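Local coordinates for protein glutathione peroxidase (Trypanosoma cruzi, PDB 3E0U) that probably reduces peroxides as a member of the glutathione peroxidase family, built on a thioredoxin fold, at residues Ser4-Gln9 / Asp19-Lys24; Tyr31-Arg36 / Thr86-Asp91; Phe111-Ile116 / Val141-Pro146. All blocks are in the same frame, centred on the assembly; numbering follows the deposited sequence.

Contact 1. Residues Ser4-Gln9 / Asp19-Lys24; sequences SIYEFQ and DLSQHK
Leu-20 O has two neighbours: the backbone N of His-23, hydrogen-bonded to it at 3.1 Å, and the ring of Tyr-6, whose CE1 is 3.1 Å from this oxygen, which sits at the ring's edge, near its plane. The carbonyl immediately precedes a short 3-10 turn, 21-23, and the tyrosine belongs to another, 5-7; both come ahead of strand 28-33, the first strand of the thioredoxin-fold sheet in this chain. Tyr-6 is what joins them. Its CG stands anti to the carbonyl carbon (chi1 -63°), and from there the ring slots between Lys-24 and Ile-5. Lys-24 CB makes a CH-pi contact with one face, 4.0 Å from the ring centroid and displaced toward the rim, while Ile-5 CG1 sits on the opposite face, over the centre. A bend at chi2 of Lys-24 (92°) brings its CD against Tyr-6 CD2 as well, so the aliphatic part of the lysine does the touching. Ser-21 CA packs near CD1 from an oblique direction, and the phenol oxygen, Tyr-6 OH, ends 2.8 Å from His-23 O.

Deeper in, Leu-20 turns toward the 5-7 turn and links this pair to the sheet, where it also touches Leu-62; Ile-5 reaches Leu-28 and Ile-30. The leucine's CG lies 4.0 Å from Tyr-6 CD1, and its CD2 methyl faces two carbonyls, 3.3 Å from Ile-5 O and 3.7 Å from Phe-8 O.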
loop_
_atom_site.group_PDB
_atom_site.type_symbol
_atom_site.label_atom_id
_atom_site.label_comp_id
_atom_site.label_asym_id
_atom_site.label_seq_id
_atom_site.Cartn_x
_atom_site.Cartn_y
_atom_site.Cartn_z
ATOM N N SER A 4 -9.177 10.523 -6.114
ATOM C CA SER A 4 -8.055 9.638 -6.270
ATOM C C SER A 4 -7.114 9.857 -5.094
ATOM O O SER A 4 -7.279 10.805 -4.316
ATOM C CB SER A 4 -7.344 9.929 -7.600
ATOM O OG SER A 4 -6.999 11.322 -7.714
ATOM N N ILE A 5 -6.117 8.987 -4.995
ATOM C CA ILE A 5 -5.153 9.063 -3.974
ATOM C C ILE A 5 -4.318 10.338 -4.122
ATOM O O ILE A 5 -3.561 10.698 -3.231
ATOM C CB ILE A 5 -4.164 7.835 -4.022
ATOM C CG1 ILE A 5 -3.234 7.885 -5.227
ATOM C CG2 ILE A 5 -4.847 6.461 -3.844
ATOM C CD1 ILE A 5 -2.195 6.788 -5.109
ATOM N N TYR A 6 -4.348 10.935 -5.312
ATOM C CA TYR A 6 -3.500 12.079 -5.622
ATOM C C TYR A 6 -4.018 13.418 -5.096
ATOM O O TYR A 6 -3.323 14.479 -5.197
ATOM C CB TYR A 6 -3.246 12.138 -7.133
ATOM C CG TYR A 6 -2.501 10.924 -7.598
ATOM C CD1 TYR A 6 -1.281 10.623 -7.074
ATOM C CD2 TYR A 6 -3.097 10.018 -8.460
ATOM C CE1 TYR A 6 -0.610 9.488 -7.483
ATOM C CE2 TYR A 6 -2.454 8.872 -8.860
ATOM C CZ TYR A 6 -1.215 8.609 -8.382
ATOM O OH TYR A 6 -0.549 7.506 -8.866
ATOM N N GLU A 7 -5.162 13.331 -4.420
ATOM C CA GLU A 7 -5.733 14.467 -3.736
ATOM C C GLU A 7 -5.268 14.438 -2.272
ATOM O O GLU A 7 -5.790 15.198 -1.473
ATOM C CB GLU A 7 -7.246 14.432 -3.792
ATOM C CG GLU A 7 -7.848 14.537 -5.179
ATOM C CD GLU A 7 -9.334 14.478 -5.138
ATOM O OE1 GLU A 7 -9.910 13.686 -4.378
ATOM O OE2 GLU A 7 -9.961 15.219 -5.864
ATOM N N PHE A 8 -4.354 13.515 -1.919
ATOM C CA PHE A 8 -3.765 13.465 -0.554
ATOM C C PHE A 8 -2.283 13.695 -0.586
ATOM O O PHE A 8 -1.607 13.443 -1.614
ATOM C CB PHE A 8 -4.056 12.149 0.159
ATOM C CG PHE A 8 -5.487 11.835 0.191
ATOM C CD1 PHE A 8 -6.096 11.305 -0.914
ATOM C CD2 PHE A 8 -6.275 12.285 1.212
ATOM C CE1 PHE A 8 -7.452 11.109 -0.953
ATOM C CE2 PHE A 8 -7.618 12.018 1.212
ATOM C CZ PHE A 8 -8.210 11.515 0.106
ATOM N N GLN A 9 -1.796 14.237 0.526
ATOM C CA GLN A 9 -0.399 14.534 0.645
ATOM C C GLN A 9 0.161 13.684 1.781
ATOM O O GLN A 9 -0.459 13.537 2.818
ATOM C CB GLN A 9 -0.256 16.024 0.947
ATOM C CG GLN A 9 0.583 16.782 0.002
ATOM C CD GLN A 9 1.969 16.355 0.084
ATOM O OE1 GLN A 9 2.438 16.018 1.168
ATOM N NE2 GLN A 9 2.643 16.276 -1.055
ATOM N N ASP A 19 6.605 13.066 -3.243
ATOM C CA ASP A 19 6.001 13.276 -4.559
ATOM C C ASP A 19 5.125 12.042 -4.935
ATOM O O ASP A 19 5.590 11.097 -5.616
ATOM C CB ASP A 19 7.115 13.496 -5.582
ATOM C CG ASP A 19 6.605 14.054 -6.903
ATOM O OD1 ASP A 19 5.444 14.496 -7.000
ATOM O OD2 ASP A 19 7.398 14.077 -7.862
ATOM N N LEU A 20 3.877 12.033 -4.472
ATOM C CA LEU A 20 2.974 10.988 -4.800
ATOM C C LEU A 20 2.568 10.948 -6.283
ATOM O O LEU A 20 2.400 9.866 -6.880
ATOM C CB LEU A 20 1.742 11.099 -3.884
ATOM C CG LEU A 20 0.793 9.907 -3.751
ATOM C CD1 LEU A 20 1.548 8.628 -3.403
ATOM C CD2 LEU A 20 -0.352 10.188 -2.745
ATOM N N SER A 21 2.379 12.131 -6.854
ATOM C CA SER A 21 1.847 12.296 -8.212
ATOM C C SER A 21 2.775 11.811 -9.319
ATOM O O SER A 21 2.340 11.704 -10.474
ATOM C CB SER A 21 1.408 13.763 -8.477
ATOM O OG SER A 21 0.378 14.147 -7.559
ATOM N N GLN A 22 4.045 11.532 -8.986
ATOM C CA GLN A 22 4.957 10.926 -9.985
ATOM C C GLN A 22 4.415 9.529 -10.432
ATOM O O GLN A 22 4.733 9.035 -11.494
ATOM C CB GLN A 22 6.396 10.797 -9.445
ATOM C CG GLN A 22 6.575 9.722 -8.321
ATOM C CD GLN A 22 8.049 9.551 -7.889
ATOM O OE1 GLN A 22 8.906 9.194 -8.708
ATOM N NE2 GLN A 22 8.351 9.859 -6.624
ATOM N N HIS A 23 3.572 8.909 -9.619
ATOM C CA HIS A 23 3.046 7.575 -9.939
ATOM C C HIS A 23 1.734 7.616 -10.700
ATOM O O HIS A 23 1.129 6.567 -10.927
ATOM C CB HIS A 23 2.857 6.773 -8.624
ATOM C CG HIS A 23 4.130 6.594 -7.866
ATOM N ND1 HIS A 23 4.316 7.114 -6.599
ATOM C CD2 HIS A 23 5.345 6.152 -8.275
ATOM C CE1 HIS A 23 5.588 6.980 -6.254
ATOM N NE2 HIS A 23 6.222 6.366 -7.242
ATOM N N LYS A 24 1.258 8.831 -11.019
ATOM C CA LYS A 24 -0.024 9.027 -11.708
ATOM C C LYS A 24 0.004 8.504 -13.158
ATOM O O LYS A 24 0.929 8.781 -13.910
ATOM C CB LYS A 24 -0.439 10.499 -11.640
ATOM C CG LYS A 24 -1.570 10.929 -12.570
ATOM C CD LYS A 24 -2.984 10.852 -11.935
ATOM C CE LYS A 24 -4.078 11.501 -12.850
ATOM N NZ LYS A 24 -5.481 11.402 -12.286
#

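Contact 2. Residues Tyr31-Arg36 / Thr86-Asp91; sequences YNVASR and TRFKAD
Val-33 and Phe-88 meet at about a right angle, the branched valine standing over the flat of the phenyl ring. Val-33 CG2 is 3.9 Å from the centroid of the Phe-88 ring and only 4° off its normal, a CH-pi contact almost exactly over the centre. Val-33 CG1 fills in beside it, 3.9 Å from Phe-88 CZ, so both methyls of the valine press on the same face. Phe-88 gets there because its CG is anti to the backbone N (chi1 -175°), which carries the ring to Val-33, the last residue of strand 28-33. Both residues also touch Ala-63 of the neighbouring strand 60-65, so the pair is part of the buried packing beside the sheet. Near the root of the phenylalanine, CB rests 3.7 Å from Ala-34 O.

Beyond the strand the backbones take over. Phe-88 N gives a fairly straight hydrogen bond to Ser-35 O (3.3 Å, 158° at the hydrogen), coming in tilted from the carbonyl plane; Arg-87 N bonds Arg-36 O at 3.3 Å, in the carbonyl plane but more bent. Two successive carbonyls therefore hold two successive amides of the loop. The arginine side chains cross obliquely with their charged ends apart; it is the end of Arg-36 that reaches its neighbour, NH1 coming 4.1 Å from Arg-87 CB while making a weak hydrogen bond to Cys-85 O. Arg-36 immediately precedes Cys-37, the predicted active-site residue, so the loop 86-91 lies alongside the turn that leads from strand 28-33 into that cysteine, probably the catalytic position, as in other thioredoxin-fold peroxidases of this family.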
loop_
_atom_site.group_PDB
_atom_site.type_symbol
_atom_site.label_atom_id
_atom_site.label_comp_id
_atom_site.label_asym_id
_atom_site.label_seq_id
_atom_site.Cartn_x
_atom_site.Cartn_y
_atom_site.Cartn_z
ATOM N N TYR A 31 0.867 -0.601 0.844
ATOM C CA TYR A 31 0.842 -1.458 2.033
ATOM C C TYR A 31 1.078 -0.697 3.331
ATOM O O TYR A 31 1.862 0.263 3.355
ATOM C CB TYR A 31 1.947 -2.521 1.968
ATOM C CG TYR A 31 1.844 -3.648 0.942
ATOM C CD1 TYR A 31 1.375 -4.884 1.306
ATOM C CD2 TYR A 31 2.395 -3.512 -0.333
ATOM C CE1 TYR A 31 1.469 -5.954 0.446
ATOM C CE2 TYR A 31 2.468 -4.581 -1.210
ATOM C CZ TYR A 31 1.998 -5.797 -0.822
ATOM O OH TYR A 31 1.942 -6.841 -1.714
ATOM N N ASN A 32 0.414 -1.183 4.400
ATOM C CA ASN A 32 0.714 -0.840 5.793
ATOM C C ASN A 32 1.584 -1.939 6.371
ATOM O O ASN A 32 1.320 -3.133 6.207
ATOM C CB ASN A 32 -0.529 -0.602 6.679
ATOM C CG ASN A 32 -1.395 -1.830 6.852
ATOM O OD1 ASN A 32 -2.072 -2.218 5.915
ATOM N ND2 ASN A 32 -1.494 -2.353 8.104
ATOM N N VAL A 33 2.650 -1.534 7.041
ATOM C CA VAL A 33 3.642 -2.476 7.469
ATOM C C VAL A 33 3.976 -1.984 8.835
ATOM O O VAL A 33 3.666 -0.834 9.162
ATOM C CB VAL A 33 4.917 -2.401 6.544
ATOM C CG1 VAL A 33 4.542 -2.727 5.109
ATOM C CG2 VAL A 33 5.525 -1.014 6.578
ATOM N N ALA A 34 4.401 -2.897 9.693
ATOM C CA ALA A 34 4.853 -2.539 11.006
ATOM C C ALA A 34 6.167 -1.782 10.889
ATOM O O ALA A 34 7.043 -2.131 10.094
ATOM C CB ALA A 34 5.023 -3.776 11.838
ATOM N N SER A 35 6.298 -0.751 11.707
ATOM C CA SER A 35 7.474 0.087 11.731
ATOM C C SER A 35 8.656 -0.633 12.380
ATOM O O SER A 35 9.795 -0.456 11.936
ATOM C CB SER A 35 7.157 1.396 12.472
ATOM O OG SER A 35 6.663 1.148 13.790
ATOM N N ARG A 36 8.378 -1.556 13.305
ATOM C CA ARG A 36 9.456 -2.199 14.109
ATOM C C ARG A 36 9.973 -3.614 13.729
ATOM O O ARG A 36 11.103 -3.749 13.231
ATOM C CB ARG A 36 9.165 -2.070 15.619
ATOM C CG ARG A 36 9.624 -0.732 16.176
ATOM C CD ARG A 36 11.055 -0.524 15.711
ATOM N NE ARG A 36 11.711 0.647 16.278
ATOM C CZ ARG A 36 13.031 0.842 16.254
ATOM N NH1 ARG A 36 13.832 -0.092 15.742
ATOM N NH2 ARG A 36 13.562 1.933 16.804
ATOM N N THR A 86 14.801 -4.512 14.012
ATOM C CA THR A 86 15.772 -3.763 13.242
ATOM C C THR A 86 15.195 -2.724 12.254
ATOM O O THR A 86 15.894 -2.298 11.347
ATOM C CB THR A 86 16.630 -4.761 12.460
ATOM O OG1 THR A 86 17.689 -4.069 11.819
ATOM C CG2 THR A 86 15.794 -5.406 11.387
ATOM N N ARG A 87 13.944 -2.288 12.431
ATOM C CA ARG A 87 13.400 -1.182 11.606
ATOM C C ARG A 87 13.156 -1.608 10.152
ATOM O O ARG A 87 14.013 -2.209 9.517
ATOM C CB ARG A 87 14.398 -0.025 11.693
ATOM C CG ARG A 87 13.885 1.364 11.473
ATOM C CD ARG A 87 14.200 1.848 10.071
ATOM N NE ARG A 87 15.518 1.417 9.580
ATOM C CZ ARG A 87 16.174 2.018 8.584
ATOM N NH1 ARG A 87 15.707 3.152 8.081
ATOM N NH2 ARG A 87 17.333 1.542 8.145
ATOM N N PHE A 88 11.954 -1.379 9.652
ATOM C CA PHE A 88 11.566 -1.850 8.298
ATOM C C PHE A 88 12.513 -1.404 7.145
ATOM O O PHE A 88 12.947 -0.252 7.089
ATOM C CB PHE A 88 10.095 -1.490 8.025
ATOM C CG PHE A 88 9.556 -2.020 6.729
ATOM C CD1 PHE A 88 9.067 -3.311 6.641
ATOM C CD2 PHE A 88 9.422 -1.182 5.635
ATOM C CE1 PHE A 88 8.482 -3.749 5.471
ATOM C CE2 PHE A 88 8.983 -1.636 4.456
ATOM C CZ PHE A 88 8.407 -2.875 4.372
ATOM N N LYS A 89 12.932 -2.369 6.321
ATOM C CA LYS A 89 13.810 -2.121 5.184
ATOM C C LYS A 89 13.208 -2.758 3.961
ATOM O O LYS A 89 12.667 -3.864 4.014
ATOM C CB LYS A 89 15.234 -2.681 5.374
ATOM C CG LYS A 89 16.035 -1.948 6.397
ATOM C CD LYS A 89 17.400 -1.545 5.891
ATOM C CE LYS A 89 18.521 -2.496 6.311
ATOM N NZ LYS A 89 18.396 -3.799 5.590
ATOM N N ALA A 90 13.324 -2.078 2.839
ATOM C CA ALA A 90 12.798 -2.616 1.598
ATOM C C ALA A 90 13.422 -1.886 0.439
ATOM O O ALA A 90 13.999 -0.824 0.631
ATOM C CB ALA A 90 11.255 -2.470 1.576
ATOM N N ASP A 91 13.274 -2.442 -0.756
ATOM C CA ASP A 91 13.730 -1.821 -2.026
ATOM C C ASP A 91 12.718 -0.768 -2.539
ATOM O O ASP A 91 13.050 0.125 -3.314
ATOM C CB ASP A 91 13.930 -2.885 -3.100
ATOM C CG ASP A 91 15.091 -3.793 -2.806
ATOM O OD1 ASP A 91 16.001 -3.321 -2.072
ATOM O OD2 ASP A 91 15.163 -4.921 -3.389
#

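Contact 3. Residues Phe111-Ile116 / Val141-Pro146; sequences FMKATI and VERFSP
Arg-143 leaves strand 140-144 facing Ile-116, and its first side-chain atom already touches: CB lies 3.7 Å from Ile-116 CG2, the two side chains sliding past each other in opposite directions. The CG is anti to the backbone N (chi1 -169°) and the chain then runs extended from CG to NE, so CD passes 3.3 Å from Ile-116 O without turning aside. NE has a weak hydrogen bond to a glycerol that probably came from the crystallisation liquor. At the tip, NH1 donates a hydrogen bond to Ile-116 O, modelled at 2.5 Å, a length that is doubtfully short, with 153° at the hydrogen. The carbonyl is met in its own plane, on a lone pair, and lies almost in the plane of the guanidinium; Lys-113 O sits at the same group's edge, farther off. NH2 turns to the loop instead, bonding Lys-123 O and, weakly, Ala-124 O.

This joins the C-terminal end of helix 107-115 to an edge strand of the thioredoxin-fold sheet. Ile-116 is the first residue past the helix to leave helical geometry, and a positive guanidinium close to the C-terminal end of the helix probably suits it electrostatically. Ile-116 also packs on the strand backbone: its CD1 is pressed to 3.3 Å from Glu-142 N and 3.7 Å from Val-141 C.

Just inside the helix, Phe-111 O accepts from Thr-115 N and from Thr-115 OG1, which arrive from opposite faces of the carbonyl plane, the hydroxyl at 2.7 Å. Lys-113, one turn before Ile-116, sends its NZ away to Asn-101 OD1 and Val-100 O.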
loop_
_atom_site.group_PDB
_atom_site.type_symbol
_atom_site.label_atom_id
_atom_site.label_comp_id
_atom_site.label_asym_id
_atom_site.label_seq_id
_atom_site.Cartn_x
_atom_site.Cartn_y
_atom_site.Cartn_z
ATOM N N PHE A 111 -9.875 7.454 2.948
ATOM C CA PHE A 111 -10.319 7.324 1.528
ATOM C C PHE A 111 -10.295 5.854 0.974
ATOM O O PHE A 111 -11.324 5.324 0.504
ATOM C CB PHE A 111 -9.505 8.291 0.602
ATOM C CG PHE A 111 -9.803 8.091 -0.885
ATOM C CD1 PHE A 111 -11.081 8.324 -1.388
ATOM C CD2 PHE A 111 -8.813 7.651 -1.759
ATOM C CE1 PHE A 111 -11.380 8.068 -2.739
ATOM C CE2 PHE A 111 -9.087 7.373 -3.087
ATOM C CZ PHE A 111 -10.378 7.581 -3.593
ATOM N N MET A 112 -9.135 5.192 1.052
ATOM C CA MET A 112 -9.011 3.830 0.530
ATOM C C MET A 112 -9.852 2.861 1.312
ATOM O O MET A 112 -10.379 1.937 0.743
ATOM C CB MET A 112 -7.562 3.328 0.536
ATOM C CG MET A 112 -6.561 4.269 -0.119
ATOM S SD MET A 112 -4.933 3.600 -0.411
ATOM C CE MET A 112 -4.210 3.430 1.197
ATOM N N LYS A 113 -9.876 2.975 2.635
ATOM C CA LYS A 113 -10.681 2.041 3.458
ATOM C C LYS A 113 -12.184 2.252 3.232
ATOM O O LYS A 113 -12.956 1.300 3.213
ATOM C CB LYS A 113 -10.327 2.169 4.948
ATOM C CG LYS A 113 -8.842 1.861 5.297
ATOM C CD LYS A 113 -8.464 2.489 6.650
ATOM C CE LYS A 113 -9.557 2.253 7.677
ATOM N NZ LYS A 113 -9.273 2.992 8.930
ATOM N N ALA A 114 -12.599 3.506 3.068
ATOM C CA ALA A 114 -13.990 3.827 2.753
ATOM C C ALA A 114 -14.337 3.345 1.335
ATOM O O ALA A 114 -15.324 2.666 1.146
ATOM C CB ALA A 114 -14.248 5.333 2.929
ATOM N N THR A 115 -13.439 3.525 0.372
ATOM C CA THR A 115 -13.706 3.047 -0.991
ATOM C C THR A 115 -13.864 1.516 -0.990
ATOM O O THR A 115 -14.807 1.000 -1.544
ATOM C CB THR A 115 -12.594 3.496 -1.989
ATOM O OG1 THR A 115 -12.435 4.914 -1.918
ATOM C CG2 THR A 115 -12.956 3.111 -3.412
ATOM N N ILE A 116 -12.960 0.792 -0.322
ATOM C CA ILE A 116 -13.074 -0.670 -0.234
ATOM C C ILE A 116 -12.919 -1.176 1.212
ATOM O O ILE A 116 -11.813 -1.203 1.745
ATOM C CB ILE A 116 -12.061 -1.346 -1.170
ATOM C CG1 ILE A 116 -12.125 -0.671 -2.535
ATOM C CG2 ILE A 116 -12.369 -2.813 -1.309
ATOM C CD1 ILE A 116 -10.848 -0.702 -3.272
ATOM N N VAL A 141 -8.947 0.110 -6.517
ATOM C CA VAL A 141 -9.858 -0.872 -7.101
ATOM C C VAL A 141 -9.831 -2.255 -6.440
ATOM O O VAL A 141 -10.584 -3.113 -6.820
ATOM C CB VAL A 141 -9.570 -1.052 -8.624
ATOM C CG1 VAL A 141 -9.954 0.213 -9.401
ATOM C CG2 VAL A 141 -8.103 -1.449 -8.887
ATOM N N GLU A 142 -9.036 -2.452 -5.397
ATOM C CA GLU A 142 -8.833 -3.789 -4.868
ATOM C C GLU A 142 -8.185 -3.741 -3.490
ATOM O O GLU A 142 -7.324 -2.905 -3.224
ATOM C CB GLU A 142 -7.914 -4.541 -5.841
ATOM C CG GLU A 142 -8.218 -6.008 -6.029
ATOM C CD GLU A 142 -9.621 -6.246 -6.574
ATOM O OE1 GLU A 142 -9.898 -5.890 -7.747
ATOM O OE2 GLU A 142 -10.438 -6.815 -5.827
ATOM N N ARG A 143 -8.662 -4.555 -2.569
ATOM C CA ARG A 143 -8.065 -4.577 -1.247
ATOM C C ARG A 143 -7.599 -6.008 -0.993
ATOM O O ARG A 143 -8.377 -6.932 -1.170
ATOM C CB ARG A 143 -9.091 -4.172 -0.216
ATOM C CG ARG A 143 -8.572 -3.886 1.171
ATOM C CD ARG A 143 -9.804 -3.828 2.035
ATOM N NE ARG A 143 -9.530 -3.851 3.456
ATOM C CZ ARG A 143 -9.884 -2.879 4.301
ATOM N NH1 ARG A 143 -10.723 -1.894 3.902
ATOM N NH2 ARG A 143 -9.617 -3.043 5.610
ATOM N N PHE A 144 -6.303 -6.215 -0.750
ATOM C CA PHE A 144 -5.834 -7.595 -0.516
ATOM C C PHE A 144 -5.476 -7.834 0.927
ATOM O O PHE A 144 -5.005 -6.936 1.593
ATOM C CB PHE A 144 -4.624 -7.949 -1.382
ATOM C CG PHE A 144 -4.880 -7.834 -2.856
ATOM C CD1 PHE A 144 -4.592 -6.653 -3.532
ATOM C CD2 PHE A 144 -5.402 -8.886 -3.561
ATOM C CE1 PHE A 144 -4.688 -6.590 -4.897
ATOM C CE2 PHE A 144 -5.600 -8.770 -4.909
ATOM C CZ PHE A 144 -5.255 -7.606 -5.569
ATOM N N SER A 145 -5.677 -9.065 1.379
ATOM C CA SER A 145 -5.253 -9.503 2.689
ATOM C C SER A 145 -3.774 -9.808 2.592
ATOM O O SER A 145 -3.249 -9.930 1.488
ATOM C CB SER A 145 -5.995 -10.775 3.027
ATOM O OG SER A 145 -6.103 -11.546 1.855
ATOM N N PRO A 146 -3.079 -9.848 3.748
ATOM C CA PRO A 146 -1.632 -10.084 3.874
ATOM C C PRO A 146 -1.172 -11.419 3.298
ATOM O O PRO A 146 -0.003 -11.574 2.928
ATOM C CB PRO A 146 -1.386 -10.075 5.384
ATOM C CG PRO A 146 -2.713 -9.984 6.041
ATOM C CD PRO A 146 -3.726 -9.537 5.037
#

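How the contacts relate
The three contacts come in series along the chain, each closing before the next opens, and sit round one mixed sheet of order 60-65, 28-33, 131-134, 140-144. Contact 1 and contact 2 lie 21 Å apart between centres, the former near the start of strand 28-33 and the latter at its end, beside the predicted active-site cysteine. Contact 3 is on the other side of the chain's centre from contact 2, about 20 Å away between centres, at the edge strand 140-144. Contacts 1 and 3 touch: Phe-8 CZ packs 3.5 Å from Phe-111 CB, joining the N-terminal turn to helix 107-115. Contacts 1 and 3 thus join loops and a helix to the sheet, away from that cysteine.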